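Long-range contact in microcin B17-processing protein McbD (PDB 6GRH), which is needed to process the inactive microcin B17 precursor peptide into the active antibiotic, and belongs to the YcaO cyclodehydratase family: residues E[67-79]-E[101-113]. The protein carries 1 engineered substitution. Sequence-based numbering, arbitrary orientation. Where two conformers were deposited one is given.
Sequences EIVTGGQKTLYEM and DEIITHKFKTVRA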
# COMPACT_ATOMS: atom_id res chain seq x y z
N GLU E 67 7.23 14.00 -40.33
CA GLU E 67 6.01 13.28 -40.73
C GLU E 67 5.22 13.80 -41.93
O GLU E 67 4.18 13.19 -42.25
CB GLU E 67 5.07 13.20 -39.53
CG GLU E 67 5.58 12.33 -38.39
CD GLU E 67 4.59 12.26 -37.23
OE1 GLU E 67 3.65 13.10 -37.14
OE2 GLU E 67 4.75 11.37 -36.37
N ILE E 68 5.69 14.84 -42.63
CA ILE E 68 4.93 15.39 -43.74
C ILE E 68 5.10 14.49 -44.98
O ILE E 68 6.22 14.14 -45.33
CB ILE E 68 5.37 16.81 -44.16
CG1 ILE E 68 5.49 17.78 -42.97
CG2 ILE E 68 4.43 17.37 -45.24
CD1 ILE E 68 4.21 18.47 -42.55
N VAL E 69 3.98 14.15 -45.62
CA VAL E 69 3.98 13.55 -46.96
C VAL E 69 3.18 14.48 -47.86
O VAL E 69 2.07 14.89 -47.52
CB VAL E 69 3.41 12.11 -46.99
CG1 VAL E 69 3.34 11.57 -48.42
CG2 VAL E 69 4.28 11.19 -46.12
N THR E 70 3.77 14.84 -49.01
CA THR E 70 3.16 15.81 -49.93
C THR E 70 2.08 15.19 -50.79
O THR E 70 2.05 13.99 -50.99
CB THR E 70 4.21 16.45 -50.85
OG1 THR E 70 4.85 15.43 -51.63
CG2 THR E 70 5.25 17.16 -50.00
N GLY E 71 1.20 16.03 -51.30
CA GLY E 71 -0.01 15.53 -51.93
C GLY E 71 0.00 15.57 -53.44
O GLY E 71 -1.06 15.45 -54.05
N GLY E 72 1.18 15.71 -54.05
CA GLY E 72 1.28 15.88 -55.49
C GLY E 72 2.34 16.89 -55.88
O GLY E 72 3.16 17.32 -55.05
N GLN E 73 2.30 17.28 -57.14
CA GLN E 73 3.32 18.13 -57.73
C GLN E 73 2.64 19.02 -58.77
O GLN E 73 2.01 18.51 -59.68
CB GLN E 73 4.40 17.25 -58.36
CG GLN E 73 5.79 17.84 -58.26
CD GLN E 73 6.85 16.90 -58.77
OE1 GLN E 73 7.22 15.95 -58.09
NE2 GLN E 73 7.37 17.18 -59.94
N LYS E 74 2.76 20.34 -58.61
CA LYS E 74 2.10 21.32 -59.46
C LYS E 74 2.95 22.58 -59.52
O LYS E 74 3.76 22.83 -58.63
CB LYS E 74 0.73 21.69 -58.91
CG LYS E 74 -0.25 20.54 -58.70
CD LYS E 74 -1.65 21.08 -58.46
CE LYS E 74 -2.61 19.97 -58.08
NZ LYS E 74 -3.84 20.52 -57.44
N THR E 75 2.73 23.38 -60.57
CA THR E 75 3.32 24.72 -60.66
C THR E 75 2.54 25.64 -59.73
O THR E 75 1.41 25.31 -59.31
CB THR E 75 3.23 25.33 -62.08
OG1 THR E 75 1.87 25.67 -62.37
CG2 THR E 75 3.77 24.38 -63.14
N LEU E 76 3.11 26.80 -59.44
CA LEU E 76 2.45 27.76 -58.58
C LEU E 76 1.06 28.14 -59.13
O LEU E 76 0.09 28.14 -58.37
CB LEU E 76 3.33 28.99 -58.37
CG LEU E 76 4.64 28.81 -57.59
CD1 LEU E 76 5.40 30.12 -57.50
CD2 LEU E 76 4.41 28.25 -56.18
N TYR E 77 0.96 28.41 -60.43
CA TYR E 77 -0.31 28.84 -61.05
C TYR E 77 -1.34 27.72 -61.26
O TYR E 77 -2.50 28.01 -61.51
CB TYR E 77 -0.07 29.59 -62.37
CG TYR E 77 0.42 31.01 -62.19
CD1 TYR E 77 1.76 31.27 -61.92
CD2 TYR E 77 -0.46 32.10 -62.29
CE1 TYR E 77 2.22 32.57 -61.74
CE2 TYR E 77 -0.01 33.40 -62.11
CZ TYR E 77 1.33 33.63 -61.84
OH TYR E 77 1.81 34.91 -61.67
N GLU E 78 -0.92 26.46 -61.19
CA GLU E 78 -1.87 25.32 -61.14
C GLU E 78 -2.43 25.12 -59.72
O GLU E 78 -3.56 24.64 -59.54
CB GLU E 78 -1.18 24.03 -61.60
CG GLU E 78 -0.96 23.98 -63.11
CD GLU E 78 0.26 23.18 -63.52
OE1 GLU E 78 0.77 22.35 -62.72
OE2 GLU E 78 0.71 23.39 -64.66
N MET E 79 -1.64 25.54 -58.74
CA MET E 79 -1.79 25.17 -57.34
C MET E 79 -2.72 26.10 -56.55
O MET E 79 -3.27 25.69 -55.53
CB MET E 79 -0.36 25.20 -56.76
CG MET E 79 -0.11 24.72 -55.37
SD MET E 79 1.52 25.24 -54.79
CE MET E 79 2.58 24.43 -55.97
N ASP E 101 11.10 32.82 -64.76
CA ASP E 101 10.75 31.76 -65.72
C ASP E 101 10.95 30.38 -65.08
O ASP E 101 10.07 29.51 -65.16
CB ASP E 101 11.56 31.86 -67.02
CG ASP E 101 10.73 31.56 -68.28
OD1 ASP E 101 9.73 30.81 -68.20
OD2 ASP E 101 11.10 32.08 -69.37
N GLU E 102 12.10 30.18 -64.42
CA GLU E 102 12.37 28.91 -63.77
C GLU E 102 11.39 28.68 -62.61
O GLU E 102 10.93 27.57 -62.44
CB GLU E 102 13.82 28.76 -63.29
CG GLU E 102 14.09 27.36 -62.70
CD GLU E 102 15.56 26.98 -62.53
OE1 GLU E 102 16.44 27.61 -63.16
OE2 GLU E 102 15.83 26.01 -61.77
N ILE E 103 11.09 29.74 -61.85
CA ILE E 103 10.15 29.64 -60.72
C ILE E 103 8.73 29.29 -61.19
O ILE E 103 8.10 28.42 -60.57
CB ILE E 103 10.12 30.93 -59.87
CG1 ILE E 103 11.45 31.11 -59.15
CG2 ILE E 103 8.97 30.88 -58.85
CD1 ILE E 103 11.72 32.51 -58.66
N ILE E 104 8.23 29.93 -62.25
CA ILE E 104 6.84 29.65 -62.63
C ILE E 104 6.64 28.33 -63.38
O ILE E 104 5.50 27.85 -63.43
CB ILE E 104 6.10 30.83 -63.33
CG1 ILE E 104 6.62 31.11 -64.74
CG2 ILE E 104 6.14 32.07 -62.44
CD1 ILE E 104 5.81 32.16 -65.47
N THR E 105 7.70 27.73 -63.91
CA THR E 105 7.57 26.44 -64.61
C THR E 105 7.93 25.24 -63.74
O THR E 105 7.64 24.11 -64.12
CB THR E 105 8.38 26.37 -65.92
OG1 THR E 105 9.78 26.47 -65.63
CG2 THR E 105 7.98 27.49 -66.88
N HIS E 106 8.55 25.46 -62.59
CA HIS E 106 8.93 24.36 -61.72
C HIS E 106 7.68 23.72 -61.07
O HIS E 106 6.76 24.43 -60.63
CB HIS E 106 9.91 24.82 -60.64
CG HIS E 106 10.42 23.71 -59.78
ND1 HIS E 106 11.30 22.76 -60.25
CD2 HIS E 106 10.16 23.38 -58.49
CE1 HIS E 106 11.57 21.90 -59.28
NE2 HIS E 106 10.89 22.26 -58.21
N LYS E 107 7.66 22.39 -61.04
CA LYS E 107 6.59 21.64 -60.40
C LYS E 107 6.95 21.41 -58.93
O LYS E 107 7.74 20.53 -58.61
CB LYS E 107 6.36 20.31 -61.13
CG LYS E 107 5.78 20.46 -62.53
CD LYS E 107 5.22 19.15 -63.09
CE LYS E 107 4.22 19.37 -64.23
NZ LYS E 107 3.01 20.15 -63.81
N PHE E 108 6.37 22.23 -58.04
CA PHE E 108 6.59 22.12 -56.59
C PHE E 108 5.75 21.01 -55.96
O PHE E 108 4.59 20.80 -56.31
CB PHE E 108 6.23 23.42 -55.88
CG PHE E 108 7.18 24.53 -56.13
CD1 PHE E 108 6.99 25.41 -57.19
CD2 PHE E 108 8.29 24.70 -55.32
CE1 PHE E 108 7.87 26.45 -57.41
CE2 PHE E 108 9.19 25.73 -55.54
CZ PHE E 108 8.98 26.61 -56.59
N LYS E 109 6.34 20.32 -54.99
CA LYS E 109 5.57 19.42 -54.14
C LYS E 109 4.54 20.30 -53.39
O LYS E 109 4.84 21.43 -53.03
CB LYS E 109 6.48 18.69 -53.16
CG LYS E 109 7.56 17.80 -53.80
CD LYS E 109 6.94 16.61 -54.51
CE LYS E 109 7.98 15.62 -54.99
NZ LYS E 109 8.39 14.67 -53.91
N THR E 110 3.34 19.78 -53.23
CA THR E 110 2.21 20.53 -52.68
C THR E 110 1.76 20.01 -51.31
O THR E 110 1.94 18.84 -50.97
CB THR E 110 1.00 20.42 -53.61
OG1 THR E 110 0.71 19.03 -53.84
CG2 THR E 110 1.25 21.10 -54.93
N VAL E 111 1.20 20.92 -50.54
CA VAL E 111 0.42 20.59 -49.35
C VAL E 111 -0.86 21.40 -49.35
O VAL E 111 -0.92 22.49 -49.93
CB VAL E 111 1.16 20.86 -48.02
CG1 VAL E 111 2.32 19.90 -47.88
CG2 VAL E 111 1.64 22.30 -47.90
N ARG E 112 -1.85 20.86 -48.65
CA ARG E 112 -3.18 21.43 -48.57
C ARG E 112 -3.14 22.75 -47.77
O ARG E 112 -2.33 22.90 -46.86
CB ARG E 112 -4.17 20.42 -47.97
CG ARG E 112 -4.01 20.21 -46.46
CD ARG E 112 -4.83 19.05 -45.93
NE ARG E 112 -4.28 17.76 -46.26
CZ ARG E 112 -3.22 17.20 -45.67
NH1 ARG E 112 -2.52 17.82 -44.71
NH2 ARG E 112 -2.83 16.00 -46.06
N ALA E 113 -3.99 23.70 -48.15
CA ALA E 113 -4.13 24.94 -47.39
C ALA E 113 -5.46 25.60 -47.69
O ALA E 113 -6.13 25.25 -48.68
CB ALA E 113 -2.98 25.89 -47.70
O HOH W 1 -0.54 13.93 -46.08
O HOH W 2 5.64 26.97 -60.45
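Leu76 meets the Phe108 ring obliquely, its CD2 4.0 Å from CD1 of Phe108, while His106 CD2 lies over the centre of one ring face. Lys74 O and water 2, which accepts from Leu76 N near the helix start, lie at the ring's edge. The Tyr77 ring is touched at its edge by CG2 of Ile104. These groups pack where the short antiparallel pairing of strand 73-74 with strand 108-115 of the YcaO domain runs into helices 76-79 and 100-105; Phe92 and Phe142 extend the aromatic cluster around Phe108. In the hydrogen-bonded pair, Lys74 N reaches Phe108 O at 3.0 Å and Phe108 N returns a weak, bent bond to Lys74 O at 2.7 Å. Beyond it, Gly72 O accepts from Thr110 N. Gly71 N bonds to Thr110 O at 2.9 Å, nearly straight (170°). At Gly72 a side-chain carbon would jam against Gly71 O, so glycine suits the place. Met79's long unbranched chain, bent at its end, brings methyl CE against Phe108 CB and to 3.7 Å from Thr110 CG2. On the other side of the strands, the extended Gln73 lays its amide between two lysine chains, NE2 3.5 Å from Lys107 CB and OE1 3.2 Å from Lys109 CE. Thr75 and Glu78 make a capping box, and Glu78 OE1, which accepts from Thr75 N, also forms a salt bridge with Lys107 NZ at 3.3 Å.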